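Local coordinates for protein multicopper oxidase (Pseudomonas thermotolerans, PDB 6VOW) that probably oxidises phenolic substrates, as laccases do, passing the electrons through bound copper ions to reduce dioxygen to water, at residues 44-49 with 85-90; 60-65 with 147-152; 216-221 with 304-309; 239-244 with 268-273. All coordinates share one frame; numbering follows the deposited sequence.

Interaction 1 (44-49 with 85-90)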
loop_
_atom_site.group_PDB
_atom_site.type_symbol
_atom_site.label_atom_id
_atom_site.label_comp_id
_atom_site.label_asym_id
_atom_site.label_seq_id
_atom_site.Cartn_x
_atom_site.Cartn_y
_atom_site.Cartn_z
ATOM N N ALA A 44 17.671 -7.183 0.531
ATOM C CA ALA A 44 17.453 -6.638 -0.804
ATOM C C ALA A 44 18.657 -7.001 -1.717
ATOM O O ALA A 44 19.826 -6.741 -1.427
ATOM C CB ALA A 44 17.328 -5.148 -0.694
ATOM N N ALA A 45 18.372 -7.589 -2.842
ATOM C CA ALA A 45 19.409 -8.084 -3.717
ATOM C C ALA A 45 18.827 -8.311 -5.093
ATOM O O ALA A 45 17.607 -8.462 -5.198
ATOM C CB ALA A 45 19.955 -9.403 -3.217
ATOM N N PRO A 46 19.718 -8.375 -6.139
ATOM C CA PRO A 46 19.270 -8.664 -7.473
ATOM C C PRO A 46 18.589 -9.991 -7.542
ATOM O O PRO A 46 19.093 -10.933 -6.997
ATOM C CB PRO A 46 20.582 -8.675 -8.298
ATOM C CG PRO A 46 21.592 -7.860 -7.512
ATOM C CD PRO A 46 21.192 -8.096 -6.096
ATOM N N VAL A 47 17.435 -10.037 -8.180
ATOM C CA VAL A 47 16.737 -11.297 -8.521
ATOM C C VAL A 47 16.469 -11.348 -10.045
ATOM O O VAL A 47 15.809 -10.509 -10.537
ATOM C CB VAL A 47 15.340 -11.461 -7.833
ATOM C CG1 VAL A 47 14.817 -12.888 -8.078
ATOM C CG2 VAL A 47 15.381 -11.193 -6.375
ATOM N N ASP A 48 17.031 -12.308 -10.778
ATOM C CA ASP A 48 16.720 -12.463 -12.195
ATOM C C ASP A 48 15.430 -13.235 -12.189
ATOM O O ASP A 48 15.272 -14.202 -11.463
ATOM C CB ASP A 48 17.808 -13.212 -12.977
ATOM C CG ASP A 48 18.944 -12.311 -13.408
ATOM O OD1 ASP A 48 18.919 -11.152 -12.977
ATOM O OD2 ASP A 48 19.857 -12.741 -14.190
ATOM N N MET A 49 14.497 -12.775 -12.965
ATOM C CA MET A 49 13.163 -13.339 -12.991
ATOM C C MET A 49 12.737 -13.540 -14.399
ATOM O O MET A 49 12.996 -12.691 -15.232
ATOM C CB MET A 49 12.239 -12.329 -12.435
ATOM C CG MET A 49 12.468 -12.134 -11.007
ATOM S SD MET A 49 11.185 -11.135 -10.380
ATOM C CE MET A 49 9.651 -12.047 -10.696
ATOM N N ASN A 85 21.315 -4.448 3.035
ATOM C CA ASN A 85 21.298 -3.946 1.651
ATOM C C ASN A 85 22.379 -4.664 0.806
ATOM O O ASN A 85 23.567 -4.396 0.950
ATOM C CB ASN A 85 21.530 -2.458 1.670
ATOM C CG ASN A 85 21.470 -1.843 0.296
ATOM O OD1 ASN A 85 21.086 -2.467 -0.649
ATOM N ND2 ASN A 85 21.802 -0.624 0.209
ATOM N N LYS A 86 21.981 -5.617 -0.028
ATOM C CA LYS A 86 22.918 -6.204 -1.017
ATOM C C LYS A 86 22.664 -5.772 -2.475
ATOM O O LYS A 86 22.903 -6.515 -3.461
ATOM C CB LYS A 86 22.909 -7.693 -0.894
ATOM C CG LYS A 86 23.399 -8.206 0.456
ATOM C CD LYS A 86 23.675 -9.713 0.326
ATOM C CE LYS A 86 24.542 -10.317 1.424
ATOM N NZ LYS A 86 24.336 -11.793 1.509
ATOM N N LEU A 87 22.160 -4.552 -2.596
ATOM C CA LEU A 87 22.056 -3.886 -3.872
ATOM C C LEU A 87 23.311 -3.102 -4.061
ATOM O O LEU A 87 24.219 -3.059 -3.223
ATOM C CB LEU A 87 20.808 -2.971 -3.948
ATOM C CG LEU A 87 19.520 -3.688 -3.773
ATOM C CD1 LEU A 87 18.428 -2.686 -3.568
ATOM C CD2 LEU A 87 19.191 -4.617 -4.942
ATOM N N ASP A 88 23.361 -2.477 -5.208
ATOM C CA ASP A 88 24.527 -1.737 -5.571
ATOM C C ASP A 88 24.321 -0.275 -5.341
ATOM O O ASP A 88 25.146 0.457 -5.737
ATOM C CB ASP A 88 25.051 -2.109 -6.949
ATOM C CG ASP A 88 24.103 -1.759 -8.101
ATOM O OD1 ASP A 88 23.199 -0.841 -7.991
ATOM O OD2 ASP A 88 24.299 -2.442 -9.157
ATOM N N GLU A 89 23.244 0.096 -4.641
ATOM C CA GLU A 89 22.997 1.464 -4.251
ATOM C C GLU A 89 22.174 1.591 -2.943
ATOM O O GLU A 89 21.576 0.655 -2.518
ATOM C CB GLU A 89 22.243 2.194 -5.356
ATOM C CG GLU A 89 20.802 1.759 -5.502
ATOM C CD GLU A 89 20.175 2.320 -6.766
ATOM O OE1 GLU A 89 20.852 2.472 -7.774
ATOM O OE2 GLU A 89 19.026 2.626 -6.774
ATOM N N PRO A 90 22.145 2.806 -2.377
ATOM C CA PRO A 90 21.476 2.958 -1.103
ATOM C C PRO A 90 19.973 2.650 -1.139
ATOM O O PRO A 90 19.343 2.780 -2.155
ATOM C CB PRO A 90 21.723 4.436 -0.760
ATOM C CG PRO A 90 22.881 4.882 -1.604
ATOM C CD PRO A 90 22.840 4.064 -2.813
#
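Lys86 N donates to Ala44 O at 2.8 Å, and round this backbone bond the start of the 85-90 loop closes alongside strand 37-49. The donor sits in the carbonyl plane, although the bond is bent at the hydrogen (131°). Leu87 supplies the apolar half of the contact with both methyls. Its CD1 rests on Ala44 CB at 3.9 Å, while CD2 reaches over the backbone of the next residue, 3.7 Å from Ala45 CA, with the ring of Pro46 passing alongside at longer range. This spread follows from chi1 of -61°, which sets CG beside the backbone N and swings the fork back toward the strand. Cut back to an alanine, this residue would probably leave Ala44 CB and the Ala45-Pro46 backbone without their apolar cover and open a gap beside Trp60, which also touches the leucine. The second shell fixes the loop. Asn85 OD1 takes the N-H of Leu87 at 3.0 Å, an Asx turn, and ND2 of the same amide is shared between Glu89 O, lying in the amide plane at 3.0 Å, and Val115 O. One side chain thus holds the loop at Leu87 and at Glu89. Ala44 and Asn85 pair in parallel as strand 78-85 runs out, an arrangement that belongs to a mixed sheet of the N-terminal cupredoxin-like domain of a multicopper oxidase.

Interaction 2 (60-65 with 147-152)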
loop_
_atom_site.group_PDB
_atom_site.type_symbol
_atom_site.label_atom_id
_atom_site.label_comp_id
_atom_site.label_asym_id
_atom_site.label_seq_id
_atom_site.Cartn_x
_atom_site.Cartn_y
_atom_site.Cartn_z
ATOM N N TRP A 60 15.084 -6.638 -8.830
ATOM C CA TRP A 60 15.676 -6.406 -7.486
ATOM C C TRP A 60 14.598 -6.789 -6.502
ATOM O O TRP A 60 13.426 -6.382 -6.650
ATOM C CB TRP A 60 15.976 -4.893 -7.252
ATOM C CG TRP A 60 17.099 -4.428 -8.005
ATOM C CD1 TRP A 60 17.847 -5.139 -8.856
ATOM C CD2 TRP A 60 17.668 -3.120 -7.979
ATOM N NE1 TRP A 60 18.833 -4.359 -9.375
ATOM C CE2 TRP A 60 18.734 -3.119 -8.819
ATOM C CE3 TRP A 60 17.372 -1.962 -7.290
ATOM C CZ2 TRP A 60 19.543 -2.010 -9.011
ATOM C CZ3 TRP A 60 18.193 -0.820 -7.521
ATOM C CH2 TRP A 60 19.223 -0.861 -8.358
ATOM N N GLY A 61 14.976 -7.594 -5.517
ATOM C CA GLY A 61 13.962 -8.238 -4.633
ATOM C C GLY A 61 14.398 -8.360 -3.193
ATOM O O GLY A 61 15.601 -8.394 -2.933
ATOM N N TYR A 62 13.396 -8.392 -2.299
ATOM C CA TYR A 62 13.581 -8.767 -0.937
ATOM C C TYR A 62 13.380 -10.276 -0.775
ATOM O O TYR A 62 12.308 -10.807 -1.072
ATOM C CB TYR A 62 12.585 -8.082 -0.047
ATOM C CG TYR A 62 12.584 -6.608 -0.071
ATOM C CD1 TYR A 62 13.602 -5.877 0.519
ATOM C CD2 TYR A 62 11.536 -5.921 -0.681
ATOM C CE1 TYR A 62 13.557 -4.511 0.532
ATOM C CE2 TYR A 62 11.482 -4.521 -0.659
ATOM C CZ TYR A 62 12.499 -3.872 -0.053
ATOM O OH TYR A 62 12.514 -2.570 -0.047
ATOM N N GLY A 63 14.439 -10.940 -0.310
ATOM C CA GLY A 63 14.387 -12.319 0.151
ATOM C C GLY A 63 14.313 -13.221 -1.001
ATOM O O GLY A 63 13.698 -14.226 -0.930
ATOM N N GLY A 64 14.893 -12.849 -2.106
ATOM C CA GLY A 64 15.052 -13.779 -3.196
ATOM C C GLY A 64 13.872 -13.741 -4.139
ATOM O O GLY A 64 13.840 -14.549 -5.023
ATOM N N GLN A 65 12.886 -12.848 -3.937
ATOM C CA GLN A 65 11.758 -12.785 -4.808
ATOM C C GLN A 65 11.284 -11.353 -4.964
ATOM O O GLN A 65 11.574 -10.527 -4.149
ATOM C CB GLN A 65 10.581 -13.579 -4.220
ATOM C CG GLN A 65 10.066 -13.029 -2.871
ATOM C CD GLN A 65 9.015 -13.931 -2.262
ATOM O OE1 GLN A 65 7.804 -13.564 -2.091
ATOM N NE2 GLN A 65 9.453 -15.169 -1.969
ATOM N N ARG A 147 11.673 -2.030 -9.958
ATOM C CA ARG A 147 12.389 -3.265 -10.217
ATOM C C ARG A 147 12.014 -4.432 -9.346
ATOM O O ARG A 147 12.579 -5.490 -9.495
ATOM C CB ARG A 147 13.893 -3.039 -10.065
ATOM C CG ARG A 147 14.548 -2.686 -11.370
ATOM C CD ARG A 147 15.998 -3.155 -11.449
ATOM N NE ARG A 147 16.661 -2.186 -12.299
ATOM C CZ ARG A 147 16.914 -0.942 -11.914
ATOM N NH1 ARG A 147 16.606 -0.517 -10.677
ATOM N NH2 ARG A 147 17.408 -0.121 -12.777
ATOM N N GLY A 148 11.110 -4.263 -8.410
ATOM C CA GLY A 148 10.716 -5.408 -7.635
ATOM C C GLY A 148 10.738 -5.201 -6.157
ATOM O O GLY A 148 10.303 -6.077 -5.486
ATOM N N LEU A 149 11.248 -4.087 -5.653
ATOM C CA LEU A 149 11.413 -3.924 -4.203
ATOM C C LEU A 149 10.145 -3.485 -3.589
ATOM O O LEU A 149 10.014 -2.330 -3.242
ATOM C CB LEU A 149 12.582 -2.978 -3.835
ATOM C CG LEU A 149 13.916 -3.614 -4.213
ATOM C CD1 LEU A 149 14.939 -2.512 -4.395
ATOM C CD2 LEU A 149 14.450 -4.723 -3.314
ATOM N N VAL A 150 9.245 -4.477 -3.404
ATOM C CA VAL A 150 7.981 -4.321 -2.760
ATOM C C VAL A 150 7.577 -5.632 -2.129
ATOM O O VAL A 150 7.833 -6.730 -2.711
ATOM C CB VAL A 150 6.858 -3.911 -3.690
ATOM C CG1 VAL A 150 7.089 -2.588 -4.304
ATOM C CG2 VAL A 150 6.560 -4.928 -4.709
ATOM N N GLY A 151 6.955 -5.545 -0.974
ATOM C CA GLY A 151 6.487 -6.796 -0.333
ATOM C C GLY A 151 5.268 -6.600 0.538
ATOM O O GLY A 151 5.021 -5.493 1.001
ATOM N N PRO A 152 4.519 -7.666 0.817
ATOM C CA PRO A 152 3.410 -7.607 1.771
ATOM C C PRO A 152 3.868 -7.784 3.236
ATOM O O PRO A 152 4.786 -8.614 3.485
ATOM C CB PRO A 152 2.505 -8.806 1.343
ATOM C CG PRO A 152 3.348 -9.703 0.559
ATOM C CD PRO A 152 4.719 -9.025 0.357
HETATM O O HOH W 1 10.851 -8.068 -3.880
#
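A Schellman motif ends helix 141-146 at Gly148, and the turn that follows, an inverse gamma turn centred on Leu149, packs against the edge strand 57-62 of the cupredoxin-like domain. Arg147 lies across one face of the Trp60 indole. Its CD stands 3.6 Å from the centroid of the five-membered ring, almost on the normal, a CH-pi contact; further out the guanidinium covers the six-membered ring as a cation-pi pair, CZ 4.2 Å from that centroid. The two planes are inclined by 32°, which brings NH1 close in over the rim near CH2 and CZ3, and Ser143 OG holds the same NH1 from the helix. A bend at chi3 helps lay the arginine chain along the indole. Replacing this tryptophan with a serine would probably cost the guanidinium its aromatic bed, leaving the arginine chain freer to turn, and would uncover Leu149 CD1. That methyl meets the indole at its edge, 3.8 Å from CE3. The other methyl, CD2, sits over the centre of the Tyr62 ring, 3.8 Å from its centroid, so one leucine is wedged between two aromatics of the strand. The backbones are joined directly by Trp60 N to Arg147 O, 2.8 Å and nearly straight at 174°. Gly148 suits its place twice over: a CB would run into Trp60 O and, at its positive phi (130°), jam against Arg147 O. Beside it a water accepts from Tyr62 N and donates to Gln65 O and Gly148 O, the water O lying 2.6 Å from Gly148 O.

Interaction 3 (216-221 with 304-309)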
loop_
_atom_site.group_PDB
_atom_site.type_symbol
_atom_site.label_atom_id
_atom_site.label_comp_id
_atom_site.label_asym_id
_atom_site.label_seq_id
_atom_site.Cartn_x
_atom_site.Cartn_y
_atom_site.Cartn_z
ATOM N N GLY A 216 -17.068 -23.971 -0.520
ATOM C CA GLY A 216 -17.949 -23.743 0.527
ATOM C C GLY A 216 -17.344 -22.819 1.552
ATOM O O GLY A 216 -18.099 -22.189 2.287
ATOM N N GLN A 217 -16.022 -22.657 1.597
ATOM C CA GLN A 217 -15.423 -21.974 2.770
ATOM C C GLN A 217 -15.443 -20.432 2.584
ATOM O O GLN A 217 -15.531 -19.955 1.440
ATOM C CB GLN A 217 -14.023 -22.555 2.978
ATOM C CG GLN A 217 -13.580 -22.727 4.425
ATOM C CD GLN A 217 -13.889 -24.043 5.023
ATOM O OE1 GLN A 217 -13.016 -24.715 5.609
ATOM N NE2 GLN A 217 -15.127 -24.437 4.899
ATOM N N VAL A 218 -15.418 -19.627 3.653
ATOM C CA VAL A 218 -15.150 -18.181 3.494
ATOM C C VAL A 218 -13.639 -17.884 3.616
ATOM O O VAL A 218 -12.984 -18.259 4.555
ATOM C CB VAL A 218 -15.982 -17.319 4.474
ATOM C CG1 VAL A 218 -15.549 -15.873 4.502
ATOM C CG2 VAL A 218 -17.454 -17.345 4.091
ATOM N N VAL A 219 -13.078 -17.209 2.612
ATOM C CA VAL A 219 -11.666 -17.036 2.534
ATOM C C VAL A 219 -11.401 -15.585 2.572
ATOM O O VAL A 219 -12.037 -14.870 1.917
ATOM C CB VAL A 219 -11.057 -17.585 1.254
ATOM C CG1 VAL A 219 -9.579 -17.219 1.234
ATOM C CG2 VAL A 219 -11.272 -19.108 1.163
ATOM N N ARG A 220 -10.446 -15.174 3.369
ATOM C CA ARG A 220 -9.997 -13.789 3.434
ATOM C C ARG A 220 -8.878 -13.612 2.435
ATOM O O ARG A 220 -7.778 -14.172 2.608
ATOM C CB ARG A 220 -9.425 -13.582 4.783
ATOM C CG ARG A 220 -8.800 -12.249 4.972
ATOM C CD ARG A 220 -8.188 -12.262 6.330
ATOM N NE ARG A 220 -7.958 -10.921 6.812
ATOM C CZ ARG A 220 -7.735 -10.657 8.084
ATOM N NH1 ARG A 220 -7.779 -11.658 8.976
ATOM N NH2 ARG A 220 -7.509 -9.397 8.481
ATOM N N LEU A 221 -9.166 -12.867 1.384
ATOM C CA LEU A 221 -8.187 -12.571 0.343
ATOM C C LEU A 221 -7.599 -11.264 0.715
ATOM O O LEU A 221 -8.297 -10.235 0.823
ATOM C CB LEU A 221 -8.862 -12.412 -1.041
ATOM C CG LEU A 221 -9.639 -13.563 -1.612
ATOM C CD1 LEU A 221 -10.128 -13.181 -3.001
ATOM C CD2 LEU A 221 -8.712 -14.734 -1.662
ATOM N N ASP A 304 -19.532 -19.696 8.658
ATOM C CA ASP A 304 -20.331 -18.485 8.450
ATOM C C ASP A 304 -19.362 -17.337 8.169
ATOM O O ASP A 304 -18.127 -17.428 8.369
ATOM C CB ASP A 304 -21.256 -18.175 9.664
ATOM C CG ASP A 304 -22.760 -17.938 9.263
ATOM O OD1 ASP A 304 -23.090 -17.182 8.297
ATOM O OD2 ASP A 304 -23.620 -18.523 9.952
ATOM N N TRP A 305 -19.943 -16.255 7.672
ATOM C CA TRP A 305 -19.261 -14.967 7.534
ATOM C C TRP A 305 -18.662 -14.632 8.883
ATOM O O TRP A 305 -19.353 -14.795 9.857
ATOM C CB TRP A 305 -20.270 -13.866 7.084
ATOM C CG TRP A 305 -20.700 -14.089 5.691
ATOM C CD1 TRP A 305 -21.843 -14.627 5.310
ATOM C CD2 TRP A 305 -19.912 -13.866 4.509
ATOM N NE1 TRP A 305 -21.860 -14.750 3.963
ATOM C CE2 TRP A 305 -20.678 -14.279 3.439
ATOM C CE3 TRP A 305 -18.625 -13.346 4.274
ATOM C CZ2 TRP A 305 -20.222 -14.190 2.092
ATOM C CZ3 TRP A 305 -18.143 -13.256 2.940
ATOM C CH2 TRP A 305 -18.952 -13.671 1.859
ATOM N N PRO A 306 -17.363 -14.254 8.944
ATOM C CA PRO A 306 -16.855 -13.716 10.235
ATOM C C PRO A 306 -17.557 -12.470 10.776
ATOM O O PRO A 306 -18.091 -11.671 10.058
ATOM C CB PRO A 306 -15.380 -13.442 9.922
ATOM C CG PRO A 306 -15.026 -14.585 9.003
ATOM C CD PRO A 306 -16.236 -14.700 8.066
ATOM N N ALA A 307 -17.562 -12.282 12.063
ATOM C CA ALA A 307 -17.931 -10.976 12.619
ATOM C C ALA A 307 -16.979 -9.862 12.067
ATOM O O ALA A 307 -15.902 -10.180 11.538
ATOM C CB ALA A 307 -17.799 -11.024 14.108
ATOM N N PRO A 308 -17.396 -8.564 12.185
ATOM C CA PRO A 308 -16.527 -7.434 11.855
ATOM C C PRO A 308 -15.201 -7.576 12.544
ATOM O O PRO A 308 -15.171 -7.915 13.714
ATOM C CB PRO A 308 -17.277 -6.217 12.403
ATOM C CG PRO A 308 -18.742 -6.630 12.379
ATOM C CD PRO A 308 -18.815 -8.153 12.287
ATOM N N LEU A 309 -14.106 -7.354 11.838
ATOM C CA LEU A 309 -12.813 -7.239 12.497
ATOM C C LEU A 309 -12.870 -6.104 13.529
ATOM O O LEU A 309 -13.480 -5.037 13.278
ATOM C CB LEU A 309 -11.700 -7.059 11.468
ATOM C CG LEU A 309 -11.569 -8.270 10.512
ATOM C CD1 LEU A 309 -10.784 -7.876 9.244
ATOM C CD2 LEU A 309 -10.885 -9.436 11.188
#
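Val218 opens strand 218-225 in the six-stranded sheet of the middle cupredoxin-like domain, and the loop 304-309, on its way from strand 288-296 to strand 323-329, is laid over it. The contact is made by side chains, mostly apolar. Both methyls of Val218 are used. With chi1 at 170°, CG1 lies anti to the backbone N and points at the loop, where it meets the CD corner of the Pro306 ring head on at 3.8 Å and also approaches Trp305 CE3 at 4.0 Å. CG2 contributes a CH-pi contact: it stands over one face of the indole, displaced toward the rim, 4.2 Å from the centroid of the six-membered ring and 10° off its normal. The valine and tryptophan side chains cross at about a right angle. Cation-pi pairs with Arg242 and Arg273 further hold the same indole, which is thereby packed among aliphatic and charged groups of the sheet.

The polar element lies further along the strand, at Arg220. Its chain is extended from CG to NE and carries the guanidinium out to Leu309. There the charge is met by two carboxylates from elsewhere in the fold, Glu157 at NH2 and Asp269 at NE, both salt bridges, which probably balance the buried charge, although Arg222 also lies close. The loop adds an apolar neighbour to this ion network: Leu309 CD1 comes obliquely against the guanidinium, 3.7 Å from Arg220 NH2.

Interaction 4 (239-244 with 268-273)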
loop_
_atom_site.group_PDB
_atom_site.type_symbol
_atom_site.label_atom_id
_atom_site.label_comp_id
_atom_site.label_asym_id
_atom_site.label_seq_id
_atom_site.Cartn_x
_atom_site.Cartn_y
_atom_site.Cartn_z
ATOM N N ALA A 239 -19.037 -14.294 -7.555
ATOM C CA ALA A 239 -18.798 -14.757 -6.187
ATOM C C ALA A 239 -19.458 -13.786 -5.254
ATOM O O ALA A 239 -19.667 -12.629 -5.632
ATOM C CB ALA A 239 -17.317 -14.817 -5.897
ATOM N N GLU A 240 -19.829 -14.248 -4.057
ATOM C CA GLU A 240 -20.268 -13.346 -2.959
ATOM C C GLU A 240 -19.019 -12.875 -2.327
ATOM O O GLU A 240 -18.300 -13.698 -1.770
ATOM C CB GLU A 240 -20.960 -14.083 -1.820
ATOM C CG GLU A 240 -22.432 -14.285 -1.933
ATOM C CD GLU A 240 -22.908 -14.796 -0.613
ATOM O OE1 GLU A 240 -22.567 -15.977 -0.323
ATOM O OE2 GLU A 240 -23.532 -13.983 0.138
ATOM N N ALA A 241 -18.767 -11.582 -2.345
ATOM C CA ALA A 241 -17.523 -11.052 -1.803
ATOM C C ALA A 241 -17.837 -9.839 -0.942
ATOM O O ALA A 241 -18.693 -9.024 -1.280
ATOM C CB ALA A 241 -16.527 -10.743 -2.934
ATOM N N ARG A 242 -17.216 -9.795 0.224
ATOM C CA ARG A 242 -17.460 -8.722 1.180
ATOM C C ARG A 242 -16.177 -8.077 1.597
ATOM O O ARG A 242 -15.223 -8.707 1.873
ATOM C CB ARG A 242 -18.159 -9.282 2.411
ATOM C CG ARG A 242 -19.573 -9.646 2.093
ATOM C CD ARG A 242 -20.213 -10.395 3.225
ATOM N NE ARG A 242 -21.647 -10.193 3.185
ATOM C CZ ARG A 242 -22.372 -9.468 4.063
ATOM N NH1 ARG A 242 -21.814 -8.841 5.118
ATOM N NH2 ARG A 242 -23.697 -9.362 3.885
ATOM N N LEU A 243 -16.168 -6.772 1.623
ATOM C CA LEU A 243 -15.072 -6.043 2.095
ATOM C C LEU A 243 -15.118 -6.075 3.621
ATOM O O LEU A 243 -16.149 -5.849 4.193
ATOM C CB LEU A 243 -15.168 -4.649 1.553
ATOM C CG LEU A 243 -14.982 -4.599 0.024
ATOM C CD1 LEU A 243 -15.271 -3.188 -0.464
ATOM C CD2 LEU A 243 -13.571 -4.991 -0.347
ATOM N N TYR A 244 -13.992 -6.396 4.237
ATOM C CA TYR A 244 -13.880 -6.375 5.710
ATOM C C TYR A 244 -12.913 -5.374 6.245
ATOM O O TYR A 244 -12.959 -5.025 7.462
ATOM C CB TYR A 244 -13.449 -7.715 6.216
ATOM C CG TYR A 244 -14.586 -8.662 6.505
ATOM C CD1 TYR A 244 -15.446 -9.048 5.501
ATOM C CD2 TYR A 244 -14.835 -9.092 7.773
ATOM C CE1 TYR A 244 -16.506 -9.916 5.751
ATOM C CE2 TYR A 244 -15.869 -9.941 8.063
ATOM C CZ TYR A 244 -16.681 -10.368 7.056
ATOM O OH TYR A 244 -17.654 -11.194 7.385
ATOM N N ILE A 268 -6.902 -4.381 0.638
ATOM C CA ILE A 268 -8.196 -4.733 1.160
ATOM C C ILE A 268 -8.131 -6.152 1.655
ATOM O O ILE A 268 -7.353 -6.988 1.173
ATOM C CB ILE A 268 -9.343 -4.675 0.076
ATOM C CG1 ILE A 268 -9.110 -5.575 -1.174
ATOM C CG2 ILE A 268 -9.540 -3.257 -0.381
ATOM C CD1 ILE A 268 -10.262 -5.473 -2.144
ATOM N N ASP A 269 -9.029 -6.433 2.568
ATOM C CA ASP A 269 -9.364 -7.836 2.872
ATOM C C ASP A 269 -10.709 -8.012 2.251
ATOM O O ASP A 269 -11.649 -7.269 2.569
ATOM C CB ASP A 269 -9.549 -8.047 4.334
ATOM C CG ASP A 269 -8.242 -8.142 5.091
ATOM O OD1 ASP A 269 -7.362 -8.918 4.680
ATOM O OD2 ASP A 269 -8.130 -7.464 6.136
ATOM N N LEU A 270 -10.783 -9.016 1.405
ATOM C CA LEU A 270 -11.896 -9.277 0.600
ATOM C C LEU A 270 -12.267 -10.680 1.026
ATOM O O LEU A 270 -11.500 -11.618 0.751
ATOM C CB LEU A 270 -11.498 -9.154 -0.896
ATOM C CG LEU A 270 -12.653 -9.485 -1.848
ATOM C CD1 LEU A 270 -13.933 -8.776 -1.467
ATOM C CD2 LEU A 270 -12.365 -9.221 -3.285
ATOM N N ALA A 271 -13.343 -10.822 1.787
ATOM C CA ALA A 271 -13.826 -12.188 2.120
ATOM C C ALA A 271 -14.732 -12.704 1.066
ATOM O O ALA A 271 -15.746 -12.029 0.723
ATOM C CB ALA A 271 -14.565 -12.214 3.398
ATOM N N VAL A 272 -14.419 -13.915 0.591
ATOM C CA VAL A 272 -15.088 -14.481 -0.552
ATOM C C VAL A 272 -15.717 -15.829 -0.128
ATOM O O VAL A 272 -15.036 -16.688 0.443
ATOM C CB VAL A 272 -14.067 -14.728 -1.686
ATOM C CG1 VAL A 272 -14.675 -15.494 -2.860
ATOM C CG2 VAL A 272 -13.589 -13.388 -2.215
ATOM N N ARG A 273 -16.990 -16.018 -0.429
ATOM C CA ARG A 273 -17.557 -17.356 -0.343
ATOM C C ARG A 273 -17.152 -18.070 -1.567
ATOM O O ARG A 273 -17.525 -17.690 -2.686
ATOM C CB ARG A 273 -19.045 -17.361 -0.261
ATOM C CG ARG A 273 -19.655 -18.826 -0.269
ATOM C CD ARG A 273 -19.344 -19.518 1.006
ATOM N NE ARG A 273 -20.003 -18.819 2.095
ATOM C CZ ARG A 273 -20.082 -19.253 3.356
ATOM N NH1 ARG A 273 -19.554 -20.438 3.785
ATOM N NH2 ARG A 273 -20.708 -18.467 4.214
HETATM O O HOH W 2 -22.577 -17.398 1.850
#
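Glu240 and Arg273 lie side by side and point the same way, their carboxylate and guanidinium planes only 14° apart. They do not close a salt bridge: OE1 and NE stay 4.5 Å apart, and a water fills the step, donating to Glu240 OE1 at 2.6 Å and accepting weakly from Arg273 NE. The arginine chain, bent at chi2 and chi3, curls, and its NH1 is held by the carbonyls of Gly216 and Gly303. Ala271 shares the face of this pair, and the Tyr244 ring meets its CB obliquely, Tyr244 CE1 lying 3.8 Å from Ala271 CB. Arg242 O sits at the edge of the tyrosine ring, in its plane, and Tyr244 OH reaches Pro306 O in the loop 304-309.

The opposite face, carrying Ala241, Leu243, Leu270 and Val272, is apolar. Leu270 CD1 presses on Ala241 CB at 3.6 Å, its CG set beside the carbonyl carbon and anti to N (chi1 178°), and also meets Leu243 CD2. That CD2 has Ile268 CD1 as a second neighbour at 3.8 Å, Leu243 lying aslant to both. Val272 CG2 completes the row against Ala241 CB.

Between the faces the backbones bond in the usual antiparallel way. Arg242 and Ala271 exchange both their N-H groups, Arg242 N to Ala271 O being the shorter at 2.7 Å, and Tyr244 N gives a nearly straight bond to Asp269 O. With the loop 304-309 over the face of Ala271, antiparallel neighbours whose apolar face turns to the second sheet are characteristic of a cupredoxin-like Greek-key sandwich.

The four contacts form two pairs. Interactions 1 and 2 meet in a sheet of the N-terminal domain through strands 37-49 and 57-62, where Ala45 O probably bonds to Gly61 N; the leucines of 85-90 and 147-152 touch methyl to methyl. Interactions 3 and 4, about 35 Å or more from interaction 1 between centres, share the sheet of strands 218-225 and 267-273. Interactions 2 and 4 are buried; 1 and 3 are partly open, each laying a loop on a strand. Chemistry follows place: backbone pairing with apolar packing in 4, aromatic faces in 2, one backbone bond with leucine packing in 1, and side-chain packing without a direct hydrogen bond in 3.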